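Local coordinates for membrane lipoprotein family protein (Aeropyrum pernix, PDB 4PEV) that binds adenosine and probably serves as the solute-binding lipoprotein of an ABC transporter for nucleosides, at residues 54-59 and 89-94; 164-169 and 203-208; 197-202 and 224-229. All blocks are in the same frame, centred on the assembly; numbering follows the deposited sequence.

Interaction 1: 54-59 and 89-94; sequences SVLVLF and VFQTPQ
Val-57 of strand 54-59 is bonded to both Val-89 and Gln-91 of the neighbouring strand, and the two strands run parallel. Val-89 N gives a bond to Val-55 O at 2.9 Å. Val-57 N then gives a nearly straight one to Val-89 O at 2.8 Å. The bond from Gln-91 N to Val-57 O is weak, because its N-H is bent well off line at 123°. Phe-59 N closes the ladder on Gln-91 O at 3.0 Å. CA-H...O contacts fill in between these bonds, such as Phe-90 CA to Val-57 O.

Apolar packing covers both faces of the pair. On one face Leu-56 CD1 meets Val-89 CG1 at 3.7 Å, and Leu-58 CD1 lies along the aliphatic part of Gln-91. The Gln-91 chain is extended, with CG anti to the backbone N (chi1 -176°), and runs beside Leu-58. On the other face Val-57 CB rests against Phe-90 CD1.

The Phe-59 ring comes alongside Phe-90 on this side. The two ring planes are nearly parallel, 5° apart, but the rings meet rim to rim and neither covers the other. Phe-59 CE2 lies 3.7 Å from Phe-90 CD1. Val-57 CG1 lies over one face of the Phe-59 ring, toward its rim, and Thr-92 OG1 is at its edge. With an alanine in place of Phe-59, Phe-90 CD1 and Val-57 CG1 would probably lose the ring they pack on, and a gap would be likely to open beside Asn-70, an adenosine-binding residue.

The two strands are the first and last elements of a beta-alpha-beta unit, linked by helix 69-84, in a parallel sheet. That helix packs on Val-57 and Phe-90, while helix 99-108 covers Leu-56, Leu-58 and Gln-91. Strand 114-118 flanks strand 54-59, and strand 87-91 forms the sheet edge.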
loop_
_atom_site.group_PDB
_atom_site.type_symbol
_atom_site.label_atom_id
_atom_site.label_comp_id
_atom_site.label_asym_id
_atom_site.label_seq_id
_atom_site.Cartn_x
_atom_site.Cartn_y
_atom_site.Cartn_z
ATOM N N SER C 54 -22.909 -5.768 -14.823
ATOM C CA SER C 54 -21.698 -5.847 -15.602
ATOM C C SER C 54 -20.706 -4.782 -15.145
ATOM O O SER C 54 -21.061 -3.605 -15.057
ATOM C CB SER C 54 -22.088 -5.628 -17.054
ATOM O OG SER C 54 -20.949 -5.500 -17.865
ATOM N N VAL C 55 -19.471 -5.188 -14.850
ATOM C CA VAL C 55 -18.480 -4.278 -14.286
ATOM C C VAL C 55 -17.190 -4.380 -15.077
ATOM O O VAL C 55 -16.791 -5.466 -15.508
ATOM C CB VAL C 55 -18.191 -4.577 -12.801
ATOM C CG1 VAL C 55 -17.153 -3.619 -12.237
ATOM C CG2 VAL C 55 -19.450 -4.471 -11.958
ATOM N N LEU C 56 -16.555 -3.227 -15.278
ATOM C CA LEU C 56 -15.250 -3.154 -15.904
ATOM C C LEU C 56 -14.276 -2.691 -14.846
ATOM O O LEU C 56 -14.496 -1.665 -14.198
ATOM C CB LEU C 56 -15.251 -2.160 -17.064
ATOM C CG LEU C 56 -13.927 -2.033 -17.828
ATOM C CD1 LEU C 56 -13.542 -3.325 -18.546
ATOM C CD2 LEU C 56 -14.019 -0.887 -18.812
ATOM N N VAL C 57 -13.214 -3.466 -14.662
ATOM C CA VAL C 57 -12.128 -3.088 -13.779
ATOM C C VAL C 57 -10.963 -2.732 -14.657
ATOM O O VAL C 57 -10.491 -3.544 -15.465
ATOM C CB VAL C 57 -11.710 -4.210 -12.834
ATOM C CG1 VAL C 57 -10.531 -3.746 -11.970
ATOM C CG2 VAL C 57 -12.889 -4.632 -11.964
ATOM N N LEU C 58 -10.500 -1.508 -14.480
ATOM C CA LEU C 58 -9.645 -0.867 -15.434
ATOM C C LEU C 58 -8.391 -0.487 -14.664
ATOM O O LEU C 58 -8.402 0.432 -13.849
ATOM C CB LEU C 58 -10.401 0.332 -16.015
ATOM C CG LEU C 58 -10.087 0.959 -17.379
ATOM C CD1 LEU C 58 -9.491 -0.004 -18.394
ATOM C CD2 LEU C 58 -11.338 1.612 -17.938
ATOM N N PHE C 59 -7.329 -1.251 -14.882
ATOM C CA PHE C 59 -6.085 -1.035 -14.191
ATOM C C PHE C 59 -5.315 0.133 -14.768
ATOM O O PHE C 59 -5.550 0.612 -15.880
ATOM C CB PHE C 59 -5.213 -2.299 -14.198
ATOM C CG PHE C 59 -5.821 -3.460 -13.448
ATOM C CD1 PHE C 59 -6.024 -3.389 -12.066
ATOM C CD2 PHE C 59 -6.206 -4.618 -14.123
ATOM C CE1 PHE C 59 -6.602 -4.459 -11.373
ATOM C CE2 PHE C 59 -6.769 -5.689 -13.440
ATOM C CZ PHE C 59 -6.970 -5.612 -12.064
ATOM N N VAL C 89 -15.126 -7.779 -16.176
ATOM C CA VAL C 89 -14.108 -7.774 -17.221
ATOM C C VAL C 89 -12.943 -6.952 -16.691
ATOM O O VAL C 89 -13.154 -5.865 -16.167
ATOM C CB VAL C 89 -14.630 -7.094 -18.498
ATOM C CG1 VAL C 89 -13.509 -6.920 -19.520
ATOM C CG2 VAL C 89 -15.787 -7.880 -19.085
ATOM N N PHE C 90 -11.723 -7.471 -16.806
ATOM C CA PHE C 90 -10.522 -6.709 -16.444
ATOM C C PHE C 90 -9.932 -6.142 -17.709
ATOM O O PHE C 90 -10.214 -6.620 -18.800
ATOM C CB PHE C 90 -9.497 -7.583 -15.746
ATOM C CG PHE C 90 -9.998 -8.183 -14.473
ATOM C CD1 PHE C 90 -10.018 -7.440 -13.307
ATOM C CD2 PHE C 90 -10.470 -9.487 -14.442
ATOM C CE1 PHE C 90 -10.477 -7.984 -12.131
ATOM C CE2 PHE C 90 -10.932 -10.041 -13.266
ATOM C CZ PHE C 90 -10.930 -9.295 -12.108
ATOM N N GLN C 91 -9.129 -5.101 -17.570
ATOM C CA GLN C 91 -8.506 -4.488 -18.730
ATOM C C GLN C 91 -7.309 -3.639 -18.319
ATOM O O GLN C 91 -7.363 -2.901 -17.328
ATOM C CB GLN C 91 -9.530 -3.640 -19.470
ATOM C CG GLN C 91 -8.999 -3.039 -20.754
ATOM C CD GLN C 91 -10.069 -2.326 -21.538
ATOM O OE1 GLN C 91 -11.238 -2.706 -21.511
ATOM N NE2 GLN C 91 -9.672 -1.285 -22.248
ATOM N N THR C 92 -6.226 -3.760 -19.086
ATOM C CA THR C 92 -4.958 -3.096 -18.766
ATOM C C THR C 92 -4.450 -2.332 -19.990
ATOM O O THR C 92 -4.018 -2.946 -20.969
ATOM C CB THR C 92 -3.892 -4.114 -18.296
ATOM O OG1 THR C 92 -4.483 -5.056 -17.384
ATOM C CG2 THR C 92 -2.737 -3.397 -17.605
ATOM N N PRO C 93 -4.504 -0.992 -19.942
ATOM C CA PRO C 93 -4.000 -0.192 -21.042
ATOM C C PRO C 93 -2.526 -0.438 -21.247
ATOM O O PRO C 93 -1.793 -0.650 -20.273
ATOM C CB PRO C 93 -4.212 1.257 -20.576
ATOM C CG PRO C 93 -5.120 1.189 -19.422
ATOM C CD PRO C 93 -4.910 -0.159 -18.804
ATOM N N GLN C 94 -2.093 -0.396 -22.499
ATOM C CA GLN C 94 -0.703 -0.689 -22.839
ATOM C C GLN C 94 0.181 0.539 -22.786
ATOM O O GLN C 94 1.393 0.397 -22.787
ATOM C CB GLN C 94 -0.624 -1.332 -24.222
ATOM C CG GLN C 94 -1.203 -2.742 -24.250
ATOM C CD GLN C 94 -0.619 -3.643 -23.164
ATOM O OE1 GLN C 94 0.536 -4.068 -23.251
ATOM N NE2 GLN C 94 -1.423 -3.935 -22.130
#

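Interaction 2: 164-169 and 203-208; sequences SLVGII and IGYLYG
Gly-167 and Gly-208 bring two helix backbones almost into contact, with Gly-167 C only 3.6 Å from Gly-208 C. The local axes approach to 6.3 Å and cross at -39°. Such a close approach is characteristic of glycine-mediated helix packing. A CB on Gly-167 would run into Tyr-205 O, and one on Gly-208 would run into Ser-164 O.

Backbone CA-H...O contacts replace conventional bonds here. Gly-208 CA points a hydrogen at Ser-164 O across 3.3 Å. Gly-167 CA does the same toward Tyr-205 O at 3.5 Å. Ser-164 O also accepts the helical bond of Ile-168 N, so this carbonyl has partners in both helices.

Side chains line the margins of the glycine contact. The Tyr-205 ring comes back toward helix 159-181, although its CB starts out away from it. CG stands opposite the backbone N (chi1 -175°), and CD1 comes within 3.5 Å of Gly-167 CA. The neighbouring CE1 touches Val-166 CG1 at 3.7 Å, the valine and the tyrosine meeting at a slant. At the other margin Tyr-207 CD1 lies 4.0 Å from Ser-164 CB. Ile-168 packs there too, with CG1 against the carbonyl oxygen of Gly-208.

In the second shell, Ser-164 OG turns back to its own helix and bonds to the carbonyls of Gln-160 and Glu-161. The Tyr-205 hydroxyl makes a weak bond to Gly-188 O, and the Tyr-207 ring packs edge-to-face with Phe-395.

The helix pair is buried between strand 222-226, on which Tyr-205 packs, and two C-terminal helices, 375-389 over Ser-164 and Ile-168 and 401-412 over Ile-203 and Leu-206.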
loop_
_atom_site.group_PDB
_atom_site.type_symbol
_atom_site.label_atom_id
_atom_site.label_comp_id
_atom_site.label_asym_id
_atom_site.label_seq_id
_atom_site.Cartn_x
_atom_site.Cartn_y
_atom_site.Cartn_z
ATOM N N SER C 164 2.861 5.375 9.212
ATOM C CA SER C 164 3.429 5.818 10.478
ATOM C C SER C 164 3.595 4.655 11.434
ATOM O O SER C 164 4.588 4.596 12.151
ATOM C CB SER C 164 2.577 6.935 11.128
ATOM O OG SER C 164 1.287 6.490 11.536
ATOM N N LEU C 165 2.635 3.737 11.464
ATOM C CA LEU C 165 2.767 2.568 12.336
ATOM C C LEU C 165 3.944 1.725 11.876
ATOM O O LEU C 165 4.710 1.214 12.692
ATOM C CB LEU C 165 1.508 1.720 12.322
ATOM C CG LEU C 165 0.255 2.451 12.773
ATOM C CD1 LEU C 165 -0.940 1.510 12.800
ATOM C CD2 LEU C 165 0.467 3.061 14.146
ATOM N N VAL C 166 4.075 1.597 10.559
ATOM C CA VAL C 166 5.161 0.862 9.943
ATOM C C VAL C 166 6.497 1.547 10.244
ATOM O O VAL C 166 7.485 0.874 10.524
ATOM C CB VAL C 166 4.906 0.714 8.418
ATOM C CG1 VAL C 166 6.183 0.412 7.651
ATOM C CG2 VAL C 166 3.854 -0.359 8.161
ATOM N N GLY C 167 6.521 2.876 10.191
ATOM C CA GLY C 167 7.728 3.645 10.473
ATOM C C GLY C 167 8.275 3.343 11.849
ATOM O O GLY C 167 9.475 3.120 12.016
ATOM N N ILE C 168 7.382 3.322 12.836
ATOM C CA ILE C 168 7.735 2.982 14.215
ATOM C C ILE C 168 8.358 1.601 14.262
ATOM O O ILE C 168 9.399 1.417 14.876
ATOM C CB ILE C 168 6.500 3.033 15.146
ATOM C CG1 ILE C 168 6.142 4.481 15.466
ATOM C CG2 ILE C 168 6.738 2.305 16.458
ATOM C CD1 ILE C 168 4.704 4.633 15.896
ATOM N N ILE C 169 7.724 0.640 13.600
ATOM C CA ILE C 169 8.204 -0.742 13.601
ATOM C C ILE C 169 9.605 -0.879 12.992
ATOM O O ILE C 169 10.468 -1.581 13.534
ATOM C CB ILE C 169 7.260 -1.672 12.815
ATOM C CG1 ILE C 169 5.869 -1.730 13.462
ATOM C CG2 ILE C 169 7.863 -3.079 12.697
ATOM C CD1 ILE C 169 5.834 -2.478 14.780
ATOM N N ILE C 203 5.359 10.633 4.006
ATOM C CA ILE C 203 5.126 11.436 5.202
ATOM C C ILE C 203 4.841 10.583 6.432
ATOM O O ILE C 203 5.367 10.853 7.493
ATOM C CB ILE C 203 3.951 12.414 4.987
ATOM C CG1 ILE C 203 4.408 13.581 4.113
ATOM C CG2 ILE C 203 3.388 12.911 6.316
ATOM C CD1 ILE C 203 3.263 14.427 3.610
ATOM N N GLY C 204 3.994 9.578 6.299
ATOM C CA GLY C 204 3.623 8.761 7.447
ATOM C C GLY C 204 4.766 7.893 7.931
ATOM O O GLY C 204 4.913 7.655 9.125
ATOM N N TYR C 205 5.581 7.425 6.995
ATOM C CA TYR C 205 6.665 6.520 7.303
ATOM C C TYR C 205 7.756 7.263 8.051
ATOM O O TYR C 205 8.242 6.779 9.060
ATOM C CB TYR C 205 7.194 5.879 6.011
ATOM C CG TYR C 205 8.261 4.816 6.192
ATOM C CD1 TYR C 205 8.049 3.705 7.017
ATOM C CD2 TYR C 205 9.478 4.903 5.516
ATOM C CE1 TYR C 205 9.020 2.719 7.171
ATOM C CE2 TYR C 205 10.454 3.918 5.662
ATOM C CZ TYR C 205 10.216 2.832 6.489
ATOM O OH TYR C 205 11.192 1.879 6.633
ATOM N N LEU C 206 8.132 8.434 7.549
ATOM C CA LEU C 206 9.113 9.295 8.213
ATOM C C LEU C 206 8.605 9.773 9.560
ATOM O O LEU C 206 9.333 9.777 10.552
ATOM C CB LEU C 206 9.413 10.518 7.355
ATOM C CG LEU C 206 10.509 11.481 7.822
ATOM C CD1 LEU C 206 11.842 10.802 8.112
ATOM C CD2 LEU C 206 10.690 12.552 6.761
ATOM N N TYR C 207 7.345 10.178 9.591
ATOM C CA TYR C 207 6.725 10.558 10.841
ATOM C C TYR C 207 6.936 9.465 11.858
ATOM O O TYR C 207 7.407 9.724 12.951
ATOM C CB TYR C 207 5.227 10.813 10.669
ATOM C CG TYR C 207 4.562 11.215 11.960
ATOM C CD1 TYR C 207 4.124 10.254 12.850
ATOM C CD2 TYR C 207 4.394 12.553 12.304
ATOM C CE1 TYR C 207 3.527 10.601 14.040
ATOM C CE2 TYR C 207 3.789 12.913 13.504
ATOM C CZ TYR C 207 3.367 11.922 14.367
ATOM O OH TYR C 207 2.759 12.212 15.561
ATOM N N GLY C 208 6.573 8.245 11.489
ATOM C CA GLY C 208 6.650 7.102 12.394
ATOM C C GLY C 208 8.051 6.798 12.883
ATOM O O GLY C 208 8.226 6.356 14.004
#

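Interaction 3: 197-202 and 224-229; sequences PLWRFH and WTYTGR. With ADN (adenosine), chain F.
This contact joins helix 196-214 to the strand that follows it in the beta-alpha-beta unit 186-191, 196-214, 222-226. The start of the helix also lines the adenosine pocket. Helix and strand run nearly antiparallel, and aromatic side chains fill the space between them.

His-202 and Trp-224 form its centre. Their rings stack face to face, with the imidazole centroid 3.8 Å from that of the five-membered ring of the indole and the planes 7° apart. His-202 CB then sits over the six-membered ring as a CH-pi contact, 3.6 Å from its centroid. One residue thus lies over both rings of the indole, its imidazole on the five-membered ring and its CB on the six-membered one. In both residues CG lies anti to the backbone N (chi1 -172° and 178°), which extends each ring toward the other element. Phe-201 CB comes in at the indole edge, 3.8 Å from Trp-224 CH2.

Tyr-226 reaches back beside this stack. Leu-198 CB meets the edge of the Tyr-226 ring at CE1, and the Tyr-226 hydroxyl lies in the plane of the Trp-199 indole, near CD1. Tyr-404 ties the polar ends together: its OH is hydrogen-bonded to both His-202 ND1 and Tyr-226 OH, and its ring stacks on Trp-199. Asp-194 takes the Trp-199 NE1 bond.

Toward the ligand, the helix offers apolar atoms to the ribose. Pro-197 CB faces O2' at 3.9 Å, and Phe-201 CZ approaches O3' at 3.6 Å. Leu-198 CD1 touches the ring oxygen O4' of adenosine at 3.5 Å.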
loop_
_atom_site.group_PDB
_atom_site.type_symbol
_atom_site.label_atom_id
_atom_site.label_comp_id
_atom_site.label_asym_id
_atom_site.label_seq_id
_atom_site.Cartn_x
_atom_site.Cartn_y
_atom_site.Cartn_z
ATOM N N PRO C 197 -0.607 9.533 -3.411
ATOM C CA PRO C 197 -0.739 8.484 -2.386
ATOM C C PRO C 197 0.598 8.157 -1.753
ATOM O O PRO C 197 0.684 7.994 -0.533
ATOM C CB PRO C 197 -1.264 7.285 -3.155
ATOM C CG PRO C 197 -1.801 7.839 -4.444
ATOM C CD PRO C 197 -0.970 9.043 -4.749
ATOM N N LEU C 198 1.640 8.099 -2.571
ATOM C CA LEU C 198 2.983 7.850 -2.052
ATOM C C LEU C 198 3.537 9.009 -1.238
ATOM O O LEU C 198 4.389 8.791 -0.365
ATOM C CB LEU C 198 3.951 7.452 -3.168
ATOM C CG LEU C 198 3.935 5.932 -3.392
ATOM C CD1 LEU C 198 2.566 5.403 -3.792
ATOM C CD2 LEU C 198 4.954 5.546 -4.437
ATOM N N TRP C 199 3.063 10.230 -1.498
ATOM C CA TRP C 199 3.395 11.344 -0.620
ATOM C C TRP C 199 2.906 10.994 0.784
ATOM O O TRP C 199 3.635 11.143 1.762
ATOM C CB TRP C 199 2.740 12.642 -1.058
ATOM C CG TRP C 199 3.089 13.122 -2.421
ATOM C CD1 TRP C 199 4.084 12.668 -3.227
ATOM C CD2 TRP C 199 2.457 14.198 -3.128
ATOM N NE1 TRP C 199 4.102 13.377 -4.415
ATOM C CE2 TRP C 199 3.114 14.325 -4.377
ATOM C CE3 TRP C 199 1.387 15.065 -2.831
ATOM C CZ2 TRP C 199 2.733 15.281 -5.337
ATOM C CZ3 TRP C 199 1.005 16.014 -3.783
ATOM C CH2 TRP C 199 1.678 16.110 -5.024
ATOM N N ARG C 200 1.679 10.498 0.876
ATOM C CA ARG C 200 1.103 10.147 2.165
ATOM C C ARG C 200 1.851 9.009 2.858
ATOM O O ARG C 200 2.036 9.047 4.080
ATOM C CB ARG C 200 -0.376 9.799 2.013
ATOM C CG ARG C 200 -1.194 10.978 1.527
ATOM C CD ARG C 200 -2.690 10.819 1.759
ATOM N NE ARG C 200 -3.350 10.101 0.677
ATOM C CZ ARG C 200 -3.517 10.587 -0.542
ATOM N NH1 ARG C 200 -3.059 11.797 -0.851
ATOM N NH2 ARG C 200 -4.142 9.856 -1.462
ATOM N N PHE C 201 2.276 8.007 2.084
ATOM C CA PHE C 201 3.109 6.928 2.622
ATOM C C PHE C 201 4.382 7.537 3.176
ATOM O O PHE C 201 4.702 7.336 4.339
ATOM C CB PHE C 201 3.477 5.865 1.557
ATOM C CG PHE C 201 2.409 4.818 1.328
ATOM C CD1 PHE C 201 2.184 3.818 2.258
ATOM C CD2 PHE C 201 1.637 4.820 0.165
ATOM C CE1 PHE C 201 1.211 2.844 2.037
ATOM C CE2 PHE C 201 0.662 3.857 -0.053
ATOM C CZ PHE C 201 0.451 2.865 0.880
ATOM N N HIS C 202 5.090 8.288 2.333
ATOM C CA HIS C 202 6.374 8.864 2.709
ATOM C C HIS C 202 6.233 9.640 4.002
ATOM O O HIS C 202 6.892 9.330 4.990
ATOM C CB HIS C 202 6.928 9.768 1.612
ATOM C CG HIS C 202 8.328 10.227 1.865
ATOM N ND1 HIS C 202 8.996 11.070 1.006
ATOM C CD2 HIS C 202 9.189 9.967 2.879
ATOM C CE1 HIS C 202 10.214 11.300 1.472
ATOM N NE2 HIS C 202 10.354 10.649 2.611
ATOM N N TRP C 224 14.470 7.062 1.546
ATOM C CA TRP C 224 13.316 6.850 0.704
ATOM C C TRP C 224 13.722 7.078 -0.737
ATOM O O TRP C 224 14.216 8.143 -1.068
ATOM C CB TRP C 224 12.239 7.832 1.096
ATOM C CG TRP C 224 11.027 7.740 0.289
ATOM C CD1 TRP C 224 10.832 8.252 -0.958
ATOM C CD2 TRP C 224 9.805 7.116 0.666
ATOM N NE1 TRP C 224 9.551 7.999 -1.375
ATOM C CE2 TRP C 224 8.898 7.297 -0.399
ATOM C CE3 TRP C 224 9.389 6.416 1.800
ATOM C CZ2 TRP C 224 7.596 6.798 -0.370
ATOM C CZ3 TRP C 224 8.095 5.928 1.834
ATOM C CH2 TRP C 224 7.210 6.124 0.751
ATOM N N THR C 225 13.515 6.072 -1.582
ATOM C CA THR C 225 13.839 6.157 -2.999
ATOM C C THR C 225 12.631 5.907 -3.910
ATOM O O THR C 225 12.060 4.800 -3.933
ATOM C CB THR C 225 14.947 5.157 -3.362
ATOM O OG1 THR C 225 16.002 5.269 -2.405
ATOM C CG2 THR C 225 15.492 5.430 -4.771
ATOM N N TYR C 226 12.249 6.941 -4.660
ATOM C CA TYR C 226 11.371 6.773 -5.809
ATOM C C TYR C 226 12.144 6.104 -6.942
ATOM O O TYR C 226 13.198 6.584 -7.337
ATOM C CB TYR C 226 10.840 8.112 -6.276
ATOM C CG TYR C 226 9.810 8.687 -5.349
ATOM C CD1 TYR C 226 8.570 8.055 -5.175
ATOM C CD2 TYR C 226 10.060 9.857 -4.642
ATOM C CE1 TYR C 226 7.609 8.580 -4.330
ATOM C CE2 TYR C 226 9.115 10.388 -3.791
ATOM C CZ TYR C 226 7.891 9.754 -3.632
ATOM O OH TYR C 226 6.949 10.298 -2.775
ATOM N N THR C 227 11.625 4.977 -7.427
ATOM C CA THR C 227 12.136 4.315 -8.622
ATOM C C THR C 227 11.473 4.885 -9.864
ATOM O O THR C 227 12.048 4.850 -10.948
ATOM C CB THR C 227 11.818 2.815 -8.631
ATOM O OG1 THR C 227 10.394 2.637 -8.694
ATOM C CG2 THR C 227 12.389 2.135 -7.403
ATOM N N GLY C 228 10.247 5.365 -9.710
ATOM C CA GLY C 228 9.533 6.012 -10.800
ATOM C C GLY C 228 8.594 5.087 -11.551
ATOM O O GLY C 228 7.841 5.524 -12.425
ATOM N N ARG C 229 8.630 3.804 -11.223
ATOM C CA ARG C 229 7.809 2.834 -11.912
ATOM C C ARG C 229 7.120 1.956 -10.872
ATOM O O ARG C 229 7.598 1.832 -9.748
ATOM C CB ARG C 229 8.688 2.064 -12.914
ATOM C CG ARG C 229 9.041 2.928 -14.140
ATOM C CD ARG C 229 10.095 2.382 -15.108
ATOM N NE ARG C 229 9.775 1.050 -15.639
ATOM C CZ ARG C 229 8.807 0.773 -16.519
ATOM N NH1 ARG C 229 8.029 1.731 -17.006
ATOM N NH2 ARG C 229 8.609 -0.481 -16.918
HETATM O "O5'" ADN F . 2.457 -0.684 -3.606
HETATM C "C5'" ADN F . 2.447 0.536 -2.841
HETATM C "C4'" ADN F . 1.425 1.587 -3.288
HETATM O "O4'" ADN F . 1.712 2.092 -4.595
HETATM C "C3'" ADN F . -0.033 1.148 -3.372
HETATM O "O3'" ADN F . -0.670 1.127 -2.090
HETATM C "C2'" ADN F . -0.622 2.177 -4.332
HETATM O "O2'" ADN F . -0.979 3.409 -3.690
HETATM C "C1'" ADN F . 0.513 2.423 -5.291
HETATM N N9 ADN F . 0.410 1.549 -6.475
HETATM C C8 ADN F . 0.777 0.249 -6.574
HETATM N N7 ADN F . 0.551 -0.233 -7.825
HETATM C C5 ADN F . 0.037 0.790 -8.541
HETATM C C6 ADN F . -0.440 1.003 -9.924
HETATM N N6 ADN F . -0.406 -0.011 -10.808
HETATM N N1 ADN F . -0.915 2.227 -10.263
HETATM C C2 ADN F . -0.967 3.252 -9.385
HETATM N N3 ADN F . -0.555 3.132 -8.117
HETATM C C4 ADN F . -0.060 1.955 -7.645
#

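In the fold
Interactions 2 and 3 share helix 196-214, and their segments alternate along the chain. Their centres are 13 Å apart, and they touch where Tyr-205 CD2 meets Trp-224 CE3 at 4.0 Å. Interaction 1 lies in the parallel sheet of the other lobe, its centre 25 Å from that of interaction 3, which uses the mixed sheet, and 33 Å from that of interaction 2. Adenosine lies between the two sheets, as in periplasmic-binding-protein folds. Interaction 3 meets the ribose directly, the Phe-59 side chain of interaction 1 comes to about 6 Å from the ligand, and Val-166 of interaction 2 stays about 11 Å away. Asp-142, Gly-256, Asp-282 and Lys-299 hydrogen-bond the nucleoside.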